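Local coordinates for PPC domain-containing protein (PDB 2DT4), which is of unknown function but belongs to the plant- and prokaryote-conserved PPC domain family and forms a trimer of identical chains, at residues T24-F29 with I116-L121; E85-A90 with I126-T131. All blocks are in the same frame, centred on the assembly; numbering follows the deposited sequence.

Strand 85-95 joins the two contacts. The face bearing V88 meets helix 22-33, with V88 CG2 at 3.9 Å from I26 CG2 of contact 1, while F87 and H89 point the other way, to R128 of contact 2. The two contact centres lie 14 Å apart, and strands 114-123 and 127-128, which follow each other in the chain, belong to the same mixed sheet. Contact 1 is a buried apolar layer under the helix; contact 2 is a more polar interface. The function is unknown, but the H89 side chain of contact 2 comes within about 3 Å of a glycerol, probably from the crystallisation liquor, which may mark a pocket.

Contact 1. Residues T24-F29 with I116-L121; sequences TYIKNF and IFLQEL
L118 pushes a single methyl, CD1, between two side chains of helix segment 24-29, meeting the ring of F29 and the CG2 branch of I26. The closer approach is to the ring: L118 CD1 lies 3.8 Å from F29 CE1 and 4.1 Å from F29 CD1, so the methyl meets one side of the phenyl obliquely. F29 and L118 slide past each other in opposite directions. On the ring side this follows from a chi1 of 169°, which sets F29 CG opposite the backbone N and carries the phenyl to the L118 methyl. I26 approaches with its short branch, CG2 standing 4.2 Å from L118 CD1. Its longer branch heads toward I116, where the fit is slacker, with I26 CD1 at 4.6 Å from I116 CG2. No hydrogen bond crosses between the segments, and the tight part is wholly apolar and buried. The far side of the helix is different in character: T24 is exposed to solvent, its OG1 hydrogen-bonded to E21, and K27 and N28 are partly exposed. Y25 does not touch the strand segment; its hydroxyl bonds the L141 carbonyl of the second subunit, whose L141 also packs on F29. Helix 22-33 thus lies across one face of the mixed sheet, with strand 114-123 beneath it between strands 5-16 and 38-46; the F29 ring meets Y12 of the former edge-to-face and F14 with planes at about 35°, while A38, I40 and the loop residue I35 close around L118.

Contact 2. Residues E85-A90 with I126-T131; sequences EPFVHA and IERKPT
R128 reaches from segment 126-131 to F87 and H89 on segment 85-90. The former comes in through I126, whose side chain packs on T37, W138 and, in the third subunit, L13; E127 then rests on L81. At R128 the backbone bonds to L81, in a short, weakly bonded strand parallel to 69-82. Its side chain is extended from CG to NE and crosses both F87 and H89 at about a right angle. R128 CD meets the F87 ring obliquely, 3.7 Å from CD2. Further out, H89 covers one face of the guanidinium through CG, the planes being 76° apart, with H89 CB at 3.5 Å from R128 NH1. A water lies at the guanidinium edge, in its plane: it accepts from R128 NE at 2.9 Å and can donate to F87 O at 2.8 Å, though other acceptors compete for its protons. The remaining nitrogens are gripped from outside the segments, NH1 by N78 OD1 and by a salt bridge to E115 of the third subunit, NH2 by the carbonyl of A136. A leucine in place of R128 would probably cost N78, the A136 carbonyl and E115 of the third subunit their arginine partner, and the water its NE donor. Past R128, K129 bonds through its backbone to L137 and T131 OG1 to the L135 carbonyl, which closes the segment back on the C-terminal loop. The arrangement lies at a subunit boundary of the PPC trimer, an arginine-glutamate bridge beside the H89, H91 and H105 cluster; the glycerol bonded by H89 NE2, probably from the crystallisation liquor, is consistent with a pocket.

Contact 1. Residues T24-F29 with I116-L121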
loop_
_atom_site.group_PDB
_atom_site.type_symbol
_atom_site.label_atom_id
_atom_site.label_comp_id
_atom_site.label_asym_id
_atom_site.label_seq_id
_atom_site.Cartn_x
_atom_site.Cartn_y
_atom_site.Cartn_z
ATOM N N THR A 24 3.181 18.610 -2.760
ATOM C CA THR A 24 2.642 19.869 -3.242
ATOM C C THR A 24 1.600 19.631 -4.297
ATOM O O THR A 24 0.514 20.192 -4.228
ATOM C CB THR A 24 3.786 20.746 -3.749
ATOM O OG1 THR A 24 4.666 21.035 -2.655
ATOM C CG2 THR A 24 3.264 22.110 -4.214
ATOM N N TYR A 25 1.885 18.763 -5.263
ATOM C CA TYR A 25 0.935 18.505 -6.333
ATOM C C TYR A 25 -0.352 17.903 -5.774
ATOM O O TYR A 25 -1.435 18.306 -6.134
ATOM C CB TYR A 25 1.537 17.560 -7.384
ATOM C CG TYR A 25 0.584 17.141 -8.472
ATOM C CD1 TYR A 25 0.578 17.766 -9.715
ATOM C CD2 TYR A 25 -0.336 16.129 -8.257
ATOM C CE1 TYR A 25 -0.298 17.372 -10.704
ATOM C CE2 TYR A 25 -1.213 15.734 -9.238
ATOM C CZ TYR A 25 -1.186 16.358 -10.450
ATOM O OH TYR A 25 -2.037 15.940 -11.427
ATOM N N ILE A 26 -0.232 16.947 -4.859
ATOM C CA ILE A 26 -1.421 16.272 -4.374
ATOM C C ILE A 26 -2.271 17.309 -3.622
ATOM O O ILE A 26 -3.478 17.328 -3.797
ATOM C CB ILE A 26 -1.098 15.012 -3.504
ATOM C CG1 ILE A 26 -0.454 13.923 -4.368
ATOM C CG2 ILE A 26 -2.386 14.483 -2.850
ATOM C CD1 ILE A 26 0.206 12.870 -3.581
ATOM N N LYS A 27 -1.641 18.179 -2.827
ATOM C CA LYS A 27 -2.347 19.264 -2.137
ATOM C C LYS A 27 -3.078 20.183 -3.120
ATOM O O LYS A 27 -4.279 20.471 -2.957
ATOM C CB LYS A 27 -1.389 20.076 -1.275
ATOM C CG LYS A 27 -2.060 21.293 -0.634
ATOM C CD LYS A 27 -1.141 22.032 0.352
ATOM C CE LYS A 27 -1.853 23.238 0.905
ATOM N NZ LYS A 27 -1.336 23.840 2.190
ATOM N N ASN A 28 -2.367 20.620 -4.161
ATOM C CA ASN A 28 -2.949 21.520 -5.148
ATOM C C ASN A 28 -4.089 20.862 -5.943
ATOM O O ASN A 28 -5.089 21.511 -6.307
ATOM C CB ASN A 28 -1.836 22.026 -6.081
ATOM C CG ASN A 28 -0.959 23.095 -5.399
ATOM O OD1 ASN A 28 -1.410 23.752 -4.440
ATOM N ND2 ASN A 28 0.274 23.270 -5.879
ATOM N N PHE A 29 -3.906 19.583 -6.254
ATOM C CA PHE A 29 -4.960 18.780 -6.873
ATOM C C PHE A 29 -6.235 18.831 -5.972
ATOM O O PHE A 29 -7.344 19.103 -6.463
ATOM C CB PHE A 29 -4.473 17.357 -7.134
ATOM C CG PHE A 29 -5.553 16.406 -7.526
ATOM C CD1 PHE A 29 -6.216 15.698 -6.540
ATOM C CD2 PHE A 29 -5.897 16.186 -8.848
ATOM C CE1 PHE A 29 -7.191 14.797 -6.865
ATOM C CE2 PHE A 29 -6.911 15.284 -9.149
ATOM C CZ PHE A 29 -7.560 14.635 -8.125
ATOM N N ILE A 116 -0.471 7.868 -9.106
ATOM C CA ILE A 116 -1.222 7.994 -7.861
ATOM C C ILE A 116 -2.721 7.654 -7.984
ATOM O O ILE A 116 -3.412 8.113 -8.932
ATOM C CB ILE A 116 -1.077 9.477 -7.401
ATOM C CG1 ILE A 116 0.396 9.926 -7.245
ATOM C CG2 ILE A 116 -1.869 9.716 -6.133
ATOM C CD1 ILE A 116 1.297 9.062 -6.393
ATOM N N PHE A 117 -3.184 6.931 -6.967
ATOM C CA PHE A 117 -4.579 6.570 -6.779
ATOM C C PHE A 117 -5.071 7.395 -5.592
ATOM O O PHE A 117 -4.421 7.434 -4.549
ATOM C CB PHE A 117 -4.786 5.084 -6.477
ATOM C CG PHE A 117 -6.196 4.740 -6.111
ATOM C CD1 PHE A 117 -6.547 4.465 -4.807
ATOM C CD2 PHE A 117 -7.187 4.712 -7.089
ATOM C CE1 PHE A 117 -7.879 4.147 -4.468
ATOM C CE2 PHE A 117 -8.506 4.390 -6.748
ATOM C CZ PHE A 117 -8.837 4.102 -5.453
ATOM N N LEU A 118 -6.217 8.046 -5.767
ATOM C CA LEU A 118 -6.771 8.905 -4.729
ATOM C C LEU A 118 -8.256 8.656 -4.595
ATOM O O LEU A 118 -8.982 8.701 -5.593
ATOM C CB LEU A 118 -6.488 10.360 -5.045
ATOM C CG LEU A 118 -6.857 11.319 -3.933
ATOM C CD1 LEU A 118 -5.965 12.538 -3.999
ATOM C CD2 LEU A 118 -8.328 11.764 -3.970
ATOM N N GLN A 119 -8.713 8.349 -3.377
ATOM C CA GLN A 119 -10.116 8.061 -3.111
ATOM C C GLN A 119 -10.615 9.056 -2.081
ATOM O O GLN A 119 -10.235 9.001 -0.897
ATOM C CB GLN A 119 -10.314 6.609 -2.616
ATOM C CG GLN A 119 -11.737 6.293 -2.159
ATOM C CD GLN A 119 -12.716 6.448 -3.322
ATOM O OE1 GLN A 119 -13.600 7.343 -3.301
ATOM N NE2 GLN A 119 -12.546 5.639 -4.337
ATOM N N GLU A 120 -11.528 9.914 -2.528
ATOM C CA GLU A 120 -12.132 10.889 -1.639
ATOM C C GLU A 120 -13.095 10.184 -0.703
ATOM O O GLU A 120 -13.749 9.230 -1.111
ATOM C CB GLU A 120 -12.908 11.924 -2.475
ATOM C CG GLU A 120 -13.676 12.939 -1.672
ATOM C CD GLU A 120 -14.493 13.872 -2.520
ATOM O OE1 GLU A 120 -14.581 15.058 -2.123
ATOM O OE2 GLU A 120 -15.051 13.429 -3.554
ATOM N N LEU A 121 -13.160 10.658 0.541
ATOM C CA LEU A 121 -14.105 10.170 1.549
ATOM C C LEU A 121 -14.972 11.324 2.038
ATOM O O LEU A 121 -14.472 12.448 2.196
ATOM C CB LEU A 121 -13.324 9.618 2.730
ATOM C CG LEU A 121 -12.402 8.433 2.428
ATOM C CD1 LEU A 121 -11.714 7.967 3.698
ATOM C CD2 LEU A 121 -13.100 7.251 1.712
#

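Contact 2. Residues E85-A90 with I126-T131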
loop_
_atom_site.group_PDB
_atom_site.type_symbol
_atom_site.label_atom_id
_atom_site.label_comp_id
_atom_site.label_asym_id
_atom_site.label_seq_id
_atom_site.Cartn_x
_atom_site.Cartn_y
_atom_site.Cartn_z
ATOM N N GLU A 85 -7.185 23.904 5.370
ATOM C CA GLU A 85 -6.748 23.533 4.038
ATOM C C GLU A 85 -6.491 22.032 3.962
ATOM O O GLU A 85 -6.084 21.406 4.962
ATOM C CB GLU A 85 -5.445 24.258 3.694
ATOM C CG GLU A 85 -5.580 25.770 3.643
ATOM C CD GLU A 85 -6.384 26.262 2.457
ATOM O OE1 GLU A 85 -6.774 27.452 2.470
ATOM O OE2 GLU A 85 -6.630 25.489 1.506
ATOM N N PRO A 86 -6.663 21.440 2.786
ATOM C CA PRO A 86 -6.289 20.029 2.662
ATOM C C PRO A 86 -4.803 19.871 2.906
ATOM O O PRO A 86 -3.987 20.668 2.401
ATOM C CB PRO A 86 -6.665 19.672 1.212
ATOM C CG PRO A 86 -6.734 20.930 0.505
ATOM C CD PRO A 86 -7.188 21.965 1.525
ATOM N N PHE A 87 -4.447 18.829 3.654
ATOM C CA PHE A 87 -3.096 18.561 4.102
ATOM C C PHE A 87 -2.755 17.082 3.820
ATOM O O PHE A 87 -3.524 16.170 4.144
ATOM C CB PHE A 87 -2.956 18.848 5.598
ATOM C CG PHE A 87 -1.597 18.602 6.133
ATOM C CD1 PHE A 87 -0.657 19.593 6.082
ATOM C CD2 PHE A 87 -1.247 17.379 6.694
ATOM C CE1 PHE A 87 0.625 19.386 6.591
ATOM C CE2 PHE A 87 0.032 17.160 7.173
ATOM C CZ PHE A 87 0.958 18.198 7.131
ATOM N N VAL A 88 -1.607 16.875 3.189
ATOM C CA VAL A 88 -1.189 15.561 2.708
ATOM C C VAL A 88 -0.158 14.962 3.666
ATOM O O VAL A 88 0.855 15.589 3.986
ATOM C CB VAL A 88 -0.618 15.644 1.287
ATOM C CG1 VAL A 88 -0.463 14.231 0.708
ATOM C CG2 VAL A 88 -1.517 16.496 0.400
ATOM N N HIS A 89 -0.442 13.752 4.151
ATOM C CA HIS A 89 0.472 13.025 5.033
ATOM C C HIS A 89 0.710 11.680 4.407
ATOM O O HIS A 89 -0.230 10.921 4.205
ATOM C CB HIS A 89 -0.088 12.884 6.437
ATOM C CG HIS A 89 0.875 12.295 7.414
ATOM N ND1 HIS A 89 2.219 12.614 7.405
ATOM C CD2 HIS A 89 0.708 11.382 8.403
ATOM C CE1 HIS A 89 2.831 11.941 8.368
ATOM N NE2 HIS A 89 1.935 11.199 8.992
ATOM N N ALA A 90 1.961 11.388 4.078
ATOM C CA ALA A 90 2.293 10.102 3.472
ATOM C C ALA A 90 3.632 9.555 3.911
ATOM O O ALA A 90 4.524 10.294 4.296
ATOM C CB ALA A 90 2.271 10.202 1.966
ATOM N N ILE A 126 -12.846 15.163 10.196
ATOM C CA ILE A 126 -11.649 14.383 10.485
ATOM C C ILE A 126 -10.495 15.355 10.248
ATOM O O ILE A 126 -10.049 15.573 9.136
ATOM C CB ILE A 126 -11.542 13.043 9.688
ATOM C CG1 ILE A 126 -10.319 12.235 10.099
ATOM C CG2 ILE A 126 -11.574 13.256 8.198
ATOM C CD1 ILE A 126 -10.312 10.845 9.495
ATOM N N GLU A 127 -10.145 16.076 11.298
ATOM C CA GLU A 127 -9.195 17.185 11.177
ATOM C C GLU A 127 -7.924 17.009 12.008
ATOM O O GLU A 127 -7.998 16.533 13.167
ATOM C CB GLU A 127 -9.977 18.411 11.675
ATOM C CG GLU A 127 -9.243 19.736 11.581
ATOM C CD GLU A 127 -10.146 20.933 11.858
ATOM O OE1 GLU A 127 -11.397 20.769 12.058
ATOM O OE2 GLU A 127 -9.573 22.046 11.879
ATOM N N ARG A 128 -6.779 17.384 11.428
ATOM C CA ARG A 128 -5.511 17.332 12.144
ATOM C C ARG A 128 -5.374 18.556 13.030
ATOM O O ARG A 128 -5.438 19.689 12.549
ATOM C CB ARG A 128 -4.326 17.290 11.210
ATOM C CG ARG A 128 -4.187 16.030 10.411
ATOM C CD ARG A 128 -2.890 15.932 9.634
ATOM N NE ARG A 128 -2.855 14.666 8.900
ATOM C CZ ARG A 128 -2.595 13.479 9.447
ATOM N NH1 ARG A 128 -2.666 12.391 8.683
ATOM N NH2 ARG A 128 -2.271 13.340 10.718
ATOM N N LYS A 129 -5.226 18.322 14.318
ATOM C CA LYS A 129 -5.033 19.407 15.280
ATOM C C LYS A 129 -3.820 19.125 16.116
ATOM O O LYS A 129 -3.428 17.966 16.303
ATOM C CB LYS A 129 -6.267 19.590 16.155
ATOM C CG LYS A 129 -7.523 19.957 15.382
ATOM C CD LYS A 129 -8.736 20.158 16.254
ATOM C CE LYS A 129 -10.008 20.345 15.447
ATOM N NZ LYS A 129 -11.271 20.093 16.216
ATOM N N PRO A 130 -3.203 20.163 16.660
ATOM C CA PRO A 130 -2.026 19.957 17.514
ATOM C C PRO A 130 -2.251 19.026 18.692
ATOM O O PRO A 130 -3.351 18.971 19.264
ATOM C CB PRO A 130 -1.724 21.374 18.019
ATOM C CG PRO A 130 -2.289 22.258 16.978
ATOM C CD PRO A 130 -3.543 21.599 16.538
ATOM N N THR A 131 -1.185 18.314 19.061
ATOM C CA THR A 131 -1.219 17.404 20.204
ATOM C C THR A 131 0.068 17.600 21.010
ATOM O O THR A 131 1.016 18.215 20.568
ATOM C CB THR A 131 -1.353 15.903 19.812
ATOM O OG1 THR A 131 -0.158 15.484 19.146
ATOM C CG2 THR A 131 -2.490 15.682 18.824
HETATM O O HOH W 1 -3.686 14.223 6.116
#